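Local coordinates for cell division control protein 53 (Saccharomyces cerevisiae, PDB 3O2P) that serves as the cullin scaffold of SCF E3 ubiquitin ligases, which mark target proteins for proteasomal degradation, represented here by its C-terminal neddylation domain, at residues I12-E15 with L16-R20. Residues are numbered along the deposited sequence; the frame is centred on the assembly and turned at random.
Sequences IEKE and LNTER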
# COMPACT_ATOMS: atom_id res chain seq x y z
N ILE B 12 10.69 14.97 28.04
CA ILE B 12 10.82 16.35 27.63
C ILE B 12 10.99 16.47 26.12
O ILE B 12 10.42 17.36 25.49
CB ILE B 12 11.99 17.02 28.34
CG1 ILE B 12 11.69 17.14 29.84
CG2 ILE B 12 12.26 18.39 27.73
CD1 ILE B 12 12.90 17.45 30.68
N GLU B 13 11.79 15.58 25.56
CA GLU B 13 11.95 15.54 24.11
C GLU B 13 10.62 15.26 23.41
O GLU B 13 10.34 15.80 22.34
CB GLU B 13 12.97 14.49 23.71
CG GLU B 13 13.00 14.24 22.22
CD GLU B 13 14.27 13.54 21.78
OE1 GLU B 13 14.29 12.29 21.77
OE2 GLU B 13 15.24 14.26 21.43
N LYS B 14 9.80 14.41 24.02
CA LYS B 14 8.52 14.04 23.44
C LYS B 14 7.56 15.22 23.42
O LYS B 14 6.89 15.46 22.43
CB LYS B 14 7.91 12.86 24.20
CG LYS B 14 6.58 12.40 23.63
CD LYS B 14 5.97 11.26 24.43
CE LYS B 14 4.46 11.23 24.26
NZ LYS B 14 3.91 9.85 24.34
N GLU B 15 7.49 15.97 24.51
CA GLU B 15 6.63 17.14 24.57
C GLU B 15 7.04 18.17 23.53
O GLU B 15 6.18 18.71 22.82
CB GLU B 15 6.65 17.75 25.97
CG GLU B 15 6.27 16.77 27.07
CD GLU B 15 4.96 16.05 26.78
OE1 GLU B 15 4.01 16.71 26.29
OE2 GLU B 15 4.88 14.83 27.04
N LEU B 16 8.33 18.47 23.45
CA LEU B 16 8.86 19.39 22.45
C LEU B 16 8.40 19.06 21.03
O LEU B 16 7.91 19.93 20.31
CB LEU B 16 10.38 19.43 22.49
CG LEU B 16 11.00 20.43 23.46
CD1 LEU B 16 12.43 20.03 23.83
CD2 LEU B 16 10.95 21.82 22.86
N ASN B 17 8.58 17.81 20.63
CA ASN B 17 8.19 17.37 19.30
C ASN B 17 6.70 17.50 19.05
O ASN B 17 6.27 18.01 18.00
CB ASN B 17 8.63 15.93 19.02
CG ASN B 17 10.11 15.83 18.75
OD1 ASN B 17 10.68 16.64 18.02
ND2 ASN B 17 10.75 14.82 19.33
N THR B 18 5.91 17.04 20.01
CA THR B 18 4.46 17.10 19.93
C THR B 18 3.94 18.53 19.70
O THR B 18 3.03 18.75 18.90
CB THR B 18 3.81 16.48 21.18
OG1 THR B 18 3.96 15.05 21.14
CG2 THR B 18 2.33 16.81 21.24
N GLU B 19 4.55 19.50 20.39
CA GLU B 19 4.14 20.90 20.25
C GLU B 19 4.55 21.48 18.90
O GLU B 19 3.81 22.29 18.33
CB GLU B 19 4.72 21.74 21.38
CG GLU B 19 4.09 21.46 22.73
CD GLU B 19 4.81 22.16 23.87
OE1 GLU B 19 5.75 22.95 23.60
OE2 GLU B 19 4.43 21.91 25.04
N ARG B 20 5.72 21.10 18.41
CA ARG B 20 6.10 21.48 17.05
C ARG B 20 5.12 20.88 16.04
O ARG B 20 4.59 21.60 15.19
CB ARG B 20 7.54 21.03 16.74
CG ARG B 20 8.60 21.81 17.52
CD ARG B 20 10.02 21.59 16.98
NE ARG B 20 10.56 20.29 17.36
CZ ARG B 20 11.51 20.11 18.27
NH1 ARG B 20 12.05 21.15 18.90
NH2 ARG B 20 11.94 18.88 18.55
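E13 and N17 run alongside each other one helical turn apart, the carboxylate turned 36° from the amide plane. Their side chains touch through the methylene E13 CG, 3.7 Å from N17 ND2, rather than through the carboxylate; ND2 also lies 3.2 Å from E13 O, at an angle too poor for a hydrogen bond. N17 CG sits beside its own backbone N (chi1 -75°), which turns the amide back over the preceding turn, while OD1 is left to R20. There R20 NH2 donates to N17 OD1 over 2.6 Å; the oxygen lies at the guanidinium edge, in its plane, yet the donor stands above the amide's carbonyl plane. With an alanine here, that guanidinium edge would probably lose its acceptor and be freer to swing. One residue back from E13 and N17, I12 CG2 meets L16 CD1 loosely at 4.2 Å. Round the helix, K14 O takes two bonds from T18, a regular one from the backbone N and a weak one from OG1. N17 also touches R64, and R20 touches M61, both on helix 59-71. Beneath the side chains, L16 N to I12 O at 3.1 Å is one rung of the i to i+4 ladder, in a largely exposed stretch of about two turns near the start of helix 8-35 of the winged-helix-like cullin neddylation domain.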